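Prenylcyclase (Actinoplanes teichomyceticus, PDB 6IJ1) probably cyclises an isoprenoid substrate, as a prenylcyclase of the prenyltransferase class, although its exact substrate and product are not established. Local coordinates at residues Asp19-Arg24 with Thr329-Leu334; Gly244-Thr249 with Thr286-Leu291. One frame throughout, in Å; residues are numbered along the deposited sequence.

Contact 1: Asp19-Arg24 with Thr329-Leu334; sequences DFLLDR and TTATVL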
ATOM      1  N   ASP A  19      16.229  -4.663 -11.546  1.00 18.39           N
ATOM      2  CA  ASP A  19      17.399  -5.439 -11.153  1.00 19.73           C
ATOM      3  C   ASP A  19      17.604  -5.396  -9.644  1.00 19.27           C
ATOM      4  O   ASP A  19      17.965  -6.394  -9.051  1.00 19.88           O
ATOM      5  CB  ASP A  19      18.651  -4.912 -11.815  1.00 22.29           C
ATOM      6  CG  ASP A  19      18.713  -5.223 -13.331  1.00 33.88           C
ATOM      7  OD1 ASP A  19      18.097  -6.210 -13.783  1.00 39.33           O
ATOM      8  OD2 ASP A  19      19.390  -4.470 -14.028  1.00 37.89           O
ATOM      9  N   PHE A  20      17.416  -4.229  -9.003  1.00 18.32           N
ATOM     10  CA  PHE A  20      17.520  -4.187  -7.538  1.00 18.07           C
ATOM     11  C   PHE A  20      16.546  -5.167  -6.900  1.00 16.23           C
ATOM     12  O   PHE A  20      16.915  -5.951  -6.038  1.00 18.87           O
ATOM     13  CB  PHE A  20      17.259  -2.752  -7.039  1.00 16.75           C
ATOM     14  CG  PHE A  20      17.137  -2.652  -5.535  1.00 17.44           C
ATOM     15  CD1 PHE A  20      18.260  -2.480  -4.754  1.00 17.10           C
ATOM     16  CD2 PHE A  20      15.881  -2.723  -4.907  1.00 17.44           C
ATOM     17  CE1 PHE A  20      18.137  -2.401  -3.330  1.00 17.14           C
ATOM     18  CE2 PHE A  20      15.771  -2.621  -3.510  1.00 17.61           C
ATOM     19  CZ  PHE A  20      16.875  -2.478  -2.736  1.00 18.61           C
ATOM     20  N   LEU A  21      15.276  -5.156  -7.336  1.00 16.74           N
ATOM     21  CA  LEU A  21      14.299  -6.004  -6.661  1.00 17.65           C
ATOM     22  C   LEU A  21      14.553  -7.487  -6.942  1.00 17.93           C
ATOM     23  O   LEU A  21      14.451  -8.313  -6.052  1.00 19.09           O
ATOM     24  CB  LEU A  21      12.879  -5.634  -7.100  1.00 19.08           C
ATOM     25  CG  LEU A  21      12.358  -4.270  -6.597  1.00 14.28           C
ATOM     26  CD1 LEU A  21      11.029  -3.947  -7.246  1.00 16.53           C
ATOM     27  CD2 LEU A  21      12.261  -4.328  -5.065  1.00 16.91           C
ATOM     28  N   LEU A  22      14.892  -7.835  -8.184  1.00 18.60           N
ATOM     29  CA  LEU A  22      15.211  -9.239  -8.464  1.00 20.17           C
ATOM     30  C   LEU A  22      16.429  -9.704  -7.681  1.00 21.92           C
ATOM     31  O   LEU A  22      16.457 -10.844  -7.213  1.00 21.24           O
ATOM     32  CB  LEU A  22      15.433  -9.418  -9.966  1.00 21.34           C
ATOM     33  CG  LEU A  22      14.198  -9.232 -10.814  1.00 20.62           C
ATOM     34  CD1 LEU A  22      14.642  -9.311 -12.317  1.00 25.87           C
ATOM     35  CD2 LEU A  22      13.110 -10.258 -10.482  1.00 24.36           C
ATOM     36  N   ASP A  23      17.458  -8.848  -7.537  1.00 20.22           N
ATOM     37  CA  ASP A  23      18.630  -9.250  -6.756  1.00 20.73           C
ATOM     38  C   ASP A  23      18.329  -9.401  -5.283  1.00 22.82           C
ATOM     39  O   ASP A  23      19.072 -10.107  -4.573  1.00 23.87           O
ATOM     40  CB  ASP A  23      19.767  -8.246  -6.956  1.00 22.39           C
ATOM     41  CG  ASP A  23      20.392  -8.347  -8.346  1.00 41.12           C
ATOM     42  OD1 ASP A  23      20.059  -9.312  -9.075  1.00 48.98           O
ATOM     43  OD2 ASP A  23      21.220  -7.479  -8.711  1.00 47.96           O
ATOM     44  N   ARG A  24      17.255  -8.791  -4.777  1.00 19.33           N
ATOM     45  CA  ARG A  24      16.918  -8.910  -3.367  1.00 21.54           C
ATOM     46  C   ARG A  24      15.902 -10.025  -3.087  1.00 21.45           C
ATOM     47  O   ARG A  24      15.428 -10.163  -1.953  1.00 21.90           O
ATOM     48  CB  ARG A  24      16.395  -7.550  -2.828  1.00 22.69           C
ATOM     49  CG  ARG A  24      17.293  -6.303  -2.929  1.00 32.80           C
ATOM     50  CD  ARG A  24      18.571  -6.553  -2.316  1.00 32.73           C
ATOM     51  NE  ARG A  24      19.554  -5.445  -2.317  1.00 41.10           N
ATOM     52  CZ  ARG A  24      20.229  -5.017  -3.388  1.00 39.31           C
ATOM     53  NH1 ARG A  24      19.944  -5.508  -4.600  1.00 36.83           N
ATOM     54  NH2 ARG A  24      21.169  -4.058  -3.254  1.00 38.17           N
ATOM     55  N   THR A 329       9.563   0.922  -0.862  1.00 12.68           N
ATOM     56  CA  THR A 329       9.733   2.229  -1.532  1.00 12.14           C
ATOM     57  C   THR A 329      10.049   2.042  -2.996  1.00 11.67           C
ATOM     58  O   THR A 329       9.469   2.696  -3.857  1.00 13.16           O
ATOM     59  CB  THR A 329      10.876   3.036  -0.867  1.00 13.12           C
ATOM     60  OG1 THR A 329      10.578   3.311   0.500  1.00 12.80           O
ATOM     61  CG2 THR A 329      11.114   4.388  -1.602  1.00 13.40           C
ATOM     62  N   THR A 330      10.978   1.150  -3.315  1.00 13.30           N
ATOM     63  CA  THR A 330      11.377   1.002  -4.707  1.00 12.41           C
ATOM     64  C   THR A 330      10.216   0.494  -5.548  1.00 13.17           C
ATOM     65  O   THR A 330      10.013   0.997  -6.661  1.00 14.24           O
ATOM     66  CB  THR A 330      12.578   0.048  -4.758  1.00 14.05           C
ATOM     67  OG1 THR A 330      13.646   0.643  -4.041  1.00 15.45           O
ATOM     68  CG2 THR A 330      13.005  -0.187  -6.226  1.00 14.75           C
ATOM     69  N   ALA A 331       9.456  -0.477  -5.018  1.00 14.46           N
ATOM     70  CA  ALA A 331       8.298  -0.943  -5.795  1.00 14.58           C
ATOM     71  C   ALA A 331       7.316   0.187  -6.031  1.00 13.75           C
ATOM     72  O   ALA A 331       6.761   0.343  -7.149  1.00 14.80           O
ATOM     73  CB  ALA A 331       7.613  -2.120  -5.090  1.00 14.94           C
ATOM     74  N   THR A 332       7.031   0.975  -4.984  1.00 13.43           N
ATOM     75  CA  THR A 332       6.120   2.111  -5.110  1.00 12.72           C
ATOM     76  C   THR A 332       6.584   3.094  -6.178  1.00 13.19           C
ATOM     77  O   THR A 332       5.767   3.589  -6.993  1.00 13.12           O
ATOM     78  CB  THR A 332       5.985   2.810  -3.742  1.00 13.39           C
ATOM     79  OG1 THR A 332       5.628   1.831  -2.734  1.00 13.55           O
ATOM     80  CG2 THR A 332       4.943   3.896  -3.768  1.00 14.46           C
ATOM     81  N   VAL A 333       7.883   3.408  -6.194  1.00 13.20           N
ATOM     82  CA  VAL A 333       8.424   4.320  -7.171  1.00 13.10           C
ATOM     83  C   VAL A 333       8.320   3.727  -8.572  1.00 14.53           C
ATOM     84  O   VAL A 333       7.967   4.441  -9.515  1.00 14.15           O
ATOM     85  CB  VAL A 333       9.901   4.654  -6.810  1.00 13.35           C
ATOM     86  CG1 VAL A 333      10.496   5.463  -7.983  1.00 14.53           C
ATOM     87  CG2 VAL A 333       9.955   5.481  -5.470  1.00 14.66           C
ATOM     88  N   LEU A 334       8.660   2.445  -8.744  1.00 14.05           N
ATOM     89  CA  LEU A 334       8.550   1.865 -10.094  1.00 13.60           C
ATOM     90  C   LEU A 334       7.116   1.941 -10.598  1.00 15.14           C
ATOM     91  O   LEU A 334       6.901   2.203 -11.796  1.00 17.34           O
ATOM     92  CB  LEU A 334       9.033   0.416 -10.100  1.00 14.76           C
ATOM     93  CG  LEU A 334      10.529   0.277  -9.819  1.00 16.12           C
ATOM     94  CD1 LEU A 334      10.915  -1.205  -9.731  1.00 19.62           C
ATOM     95  CD2 LEU A 334      11.378   0.945 -10.943  1.00 22.59           C
TER

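Contact 2: Gly244-Thr249 with Thr286-Leu291; sequences GSPFAT and TPSARL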
ATOM      1  N   GLY A 244      12.866  15.586   0.270  1.00 15.07           N
ATOM      2  CA  GLY A 244      11.912  14.993  -0.672  1.00 15.94           C
ATOM      3  C   GLY A 244      11.770  13.521  -0.349  1.00 14.31           C
ATOM      4  O   GLY A 244      12.788  12.871  -0.128  1.00 14.68           O
ATOM      5  N   SER A 245      10.530  13.051  -0.262  1.00 13.33           N
ATOM      6  CA  SER A 245      10.256  11.629   0.042  1.00 11.57           C
ATOM      7  C   SER A 245      10.027  10.885  -1.271  1.00 12.22           C
ATOM      8  O   SER A 245       9.112  11.241  -1.975  1.00 13.43           O
ATOM      9  CB  SER A 245       9.039  11.517   0.921  1.00 12.46           C
ATOM     10  OG  SER A 245       8.547  10.188   0.937  1.00 12.87           O
ATOM     11  N   PRO A 246      10.875   9.921  -1.663  1.00 11.48           N
ATOM     12  CA  PRO A 246      10.612   9.165  -2.876  1.00 12.62           C
ATOM     13  C   PRO A 246       9.223   8.519  -2.781  1.00 12.77           C
ATOM     14  O   PRO A 246       8.513   8.535  -3.739  1.00 13.64           O
ATOM     15  CB  PRO A 246      11.726   8.110  -2.873  1.00 13.16           C
ATOM     16  CG  PRO A 246      12.845   8.771  -2.112  1.00 14.78           C
ATOM     17  CD  PRO A 246      12.150   9.577  -1.035  1.00 13.69           C
ATOM     18  N   PHE A 247       8.868   7.992  -1.609  1.00 12.09           N
ATOM     19  CA  PHE A 247       7.544   7.352  -1.470  1.00 12.23           C
ATOM     20  C   PHE A 247       6.419   8.352  -1.723  1.00 13.20           C
ATOM     21  O   PHE A 247       5.510   8.096  -2.546  1.00 13.29           O
ATOM     22  CB  PHE A 247       7.512   6.798  -0.033  1.00 12.75           C
ATOM     23  CG  PHE A 247       6.318   5.970   0.322  1.00 11.78           C
ATOM     24  CD1 PHE A 247       6.151   4.700  -0.248  1.00 12.86           C
ATOM     25  CD2 PHE A 247       5.417   6.428   1.246  1.00 11.74           C
ATOM     26  CE1 PHE A 247       5.072   3.886   0.183  1.00 13.40           C
ATOM     27  CE2 PHE A 247       4.310   5.610   1.693  1.00 11.55           C
ATOM     28  CZ  PHE A 247       4.168   4.355   1.138  1.00 12.45           C
ATOM     29  N   ALA A 248       6.442   9.485  -1.009  1.00 12.93           N
ATOM     30  CA  ALA A 248       5.331  10.430  -1.153  1.00 11.79           C
ATOM     31  C   ALA A 248       5.320  11.056  -2.532  1.00 13.38           C
ATOM     32  O   ALA A 248       4.231  11.400  -3.048  1.00 13.41           O
ATOM     33  CB  ALA A 248       5.417  11.510  -0.078  1.00 14.27           C
ATOM     34  N   THR A 249       6.509  11.271  -3.128  1.00 13.17           N
ATOM     35  CA  THR A 249       6.576  11.861  -4.468  1.00 11.90           C
ATOM     36  C   THR A 249       5.947  10.909  -5.492  1.00 13.39           C
ATOM     37  O   THR A 249       5.176  11.332  -6.367  1.00 13.65           O
ATOM     38  CB  THR A 249       8.055  12.149  -4.809  1.00 12.80           C
ATOM     39  OG1 THR A 249       8.526  13.073  -3.858  1.00 13.52           O
ATOM     40  CG2 THR A 249       8.185  12.822  -6.188  1.00 13.69           C
ATOM     41  N   THR A 286      15.744   5.904  -1.442  1.00 13.70           N
ATOM     42  CA  THR A 286      15.908   6.001   0.005  1.00 12.51           C
ATOM     43  C   THR A 286      14.665   5.434   0.682  1.00 13.99           C
ATOM     44  O   THR A 286      13.545   5.844   0.343  1.00 13.88           O
ATOM     45  CB  THR A 286      16.065   7.453   0.375  1.00 14.40           C
ATOM     46  OG1 THR A 286      17.258   7.937  -0.325  1.00 15.58           O
ATOM     47  CG2 THR A 286      16.196   7.636   1.908  1.00 15.62           C
ATOM     48  N   PRO A 287      14.805   4.549   1.666  1.00 12.36           N
ATOM     49  CA  PRO A 287      13.607   3.999   2.309  1.00 12.58           C
ATOM     50  C   PRO A 287      12.784   5.119   2.906  1.00 11.71           C
ATOM     51  O   PRO A 287      13.251   5.893   3.777  1.00 12.84           O
ATOM     52  CB  PRO A 287      14.155   3.069   3.390  1.00 12.92           C
ATOM     53  CG  PRO A 287      15.512   2.582   2.756  1.00 14.30           C
ATOM     54  CD  PRO A 287      16.023   3.831   2.105  1.00 12.93           C
ATOM     55  N   SER A 288      11.526   5.163   2.501  1.00 12.37           N
ATOM     56  CA  SER A 288      10.685   6.276   2.909  1.00 12.63           C
ATOM     57  C   SER A 288       9.230   5.829   3.023  1.00 12.41           C
ATOM     58  O   SER A 288       8.334   6.683   3.143  1.00 12.06           O
ATOM     59  CB  SER A 288      10.859   7.430   1.887  1.00 12.31           C
ATOM     60  OG  SER A 288      10.834   6.957   0.532  1.00 12.96           O
ATOM     61  N   ALA A 289       8.978   4.528   3.057  1.00 11.80           N
ATOM     62  CA  ALA A 289       7.607   4.035   3.205  1.00 11.41           C
ATOM     63  C   ALA A 289       7.310   3.998   4.708  1.00 12.05           C
ATOM     64  O   ALA A 289       7.427   2.970   5.375  1.00 14.01           O
ATOM     65  CB  ALA A 289       7.468   2.663   2.524  1.00 12.53           C
ATOM     66  N   ARG A 290       6.954   5.165   5.242  1.00 11.15           N
ATOM     67  CA  ARG A 290       6.946   5.378   6.692  1.00 12.41           C
ATOM     68  C   ARG A 290       5.591   4.958   7.241  1.00 13.82           C
ATOM     69  O   ARG A 290       4.573   5.621   6.997  1.00 14.47           O
ATOM     70  CB  ARG A 290       7.251   6.847   7.039  1.00 14.35           C
ATOM     71  CG  ARG A 290       8.617   7.342   6.478  1.00 14.96           C
ATOM     72  CD  ARG A 290       9.811   6.396   6.839  1.00 18.28           C
ATOM     73  NE  ARG A 290      10.322   6.591   8.187  1.00 18.07           N
ATOM     74  CZ  ARG A 290      11.257   7.520   8.519  1.00 17.40           C
ATOM     75  NH1 ARG A 290      11.688   8.365   7.672  1.00 18.34           N
ATOM     76  NH2 ARG A 290      11.649   7.651   9.744  1.00 15.74           N
ATOM     77  N   LEU A 291       5.606   3.841   7.939  1.00 14.09           N
ATOM     78  CA  LEU A 291       4.416   3.162   8.446  1.00 14.73           C
ATOM     79  C   LEU A 291       4.311   3.505   9.919  1.00 16.13           C
ATOM     80  O   LEU A 291       5.263   3.284  10.673  1.00 17.49           O
ATOM     81  CB  LEU A 291       4.602   1.652   8.233  1.00 16.44           C
ATOM     82  CG  LEU A 291       3.490   0.629   8.354  1.00 23.34           C
ATOM     83  CD1 LEU A 291       4.152  -0.696   8.034  1.00 31.12           C
ATOM     84  CD2 LEU A 291       3.059   0.672   9.797  1.00 29.52           C
TER
HETATM   85  O   HOH W   1       7.690   9.330   3.287  1.00 13.14           O

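Contact 1: Asp19-Arg24 with Thr329-Leu334
Leu21 and Thr330 mark the nearest backbone approach, with their CA atoms 7.8 Å apart, between two helical segments whose axes come within 10.6 Å and run roughly antiparallel at 144°. The segments belong to helix 10-23, the first of the chain, and helix 327-341, the last. Their pairing brings the two ends of the chain together, consistent with the alpha-alpha barrel of class II terpene cyclases and of the beta subunits of protein prenyltransferases. No hydrogen bond joins the segments, and the contact is buried and largely apolar. Leu21 gives the largest share. Its CG is placed beside the backbone N (chi1 -70°), and CD1 extends forward to meet CD1 of Leu334 tip to tip at 3.7 Å. The same methyl lies 4.4 Å from CB of Ala331. Thr330 comes in alongside, running the opposite way to Leu21, and sets its CG2 4.2 Å from Leu21 CG. Val51 of helix 42-52 touches both Ala331 and Leu334 from outside the pair, and Leu52 of that helix touches Leu21. Phe20 meets Thr330 at a slant, CE2 lying 3.9 Å from Thr330 OG1. That hydroxyl is hydrogen-bonded to Gly326 O, just before its own helix begins. An acetate, probably from the crystallisation liquor, lies about 4 Å from the Phe20 side chain. Where the first helix ends, Arg24 folds back over the Phe20 ring. Its CG sits above one face, offset toward the rim, and Phe20 CE1 lies 3.3 Å from the guanidinium plane, over its centre.

Contact 2: Gly244-Thr249 with Thr286-Leu291
Phe247 lays one face of its ring against Ala289. The CA of Ala289 stands 3.6 Å from the Phe247 ring centroid and only 7° off the ring normal, a CH-pi contact almost centred on the face. The Ala289 methyl CB covers the same face nearer one side, 3.6 Å from Phe247 CE1. With CG anti to the backbone N (chi1 -174°), the ring reaches from the helix across to the loop. Ala289 is the centre of an inverse gamma turn, and this tight bend presents its CA and CB to the ring. Trp195 also meets the ring, and Leu200 of helix 198-209 touches it. If Phe247 were an alanine, the face under Ala289 would be gone, which is likely to open a gap between helix and loop. Ser288 does the polar work. Its OG accepts from Phe247 N at 3.1 Å and donates to Thr286 O at 2.9 Å, the donor nearly along the C=O axis. One hydroxyl thus ties the first turn of helix 246-256 to the loop before strand 291-292. These are neighbouring parts of what is probably the alpha-alpha barrel of the class II terpene cyclases. Pro246 packs beside the same hydroxyl, its CD 3.3 Å from Ser288 OG. Ser245 is the N-cap of the helix: its OG accepts from Ala248 N at 3.0 Å in an almost straight bond (174°). That OG also donates to a water at 2.6 Å. The water in turn donates to Ser288 O at 2.7 Å, so it links the cap side chain to the loop backbone.

Both contacts are buried, but they use different chemistry. Contact 1 joins two helices, from opposite ends of the chain, through methyls and a ring. Contact 2 joins the start of one helix to a loop, and there serine hydroxyls accept from the first N-H groups of the helix, a water bridges helix cap and loop, and a ring packs on the loop. Only Thr286 in contact 2 is exposed among the touching residues. Helix 327-341 is part of contact 1 and lies against contact 2. Thr330 on it faces 19-24, while Thr329 beside it turns to 286-291, its OG1 probably hydrogen-bonded to Ser288 N at 2.9 Å. The two centres are about 13 Å apart.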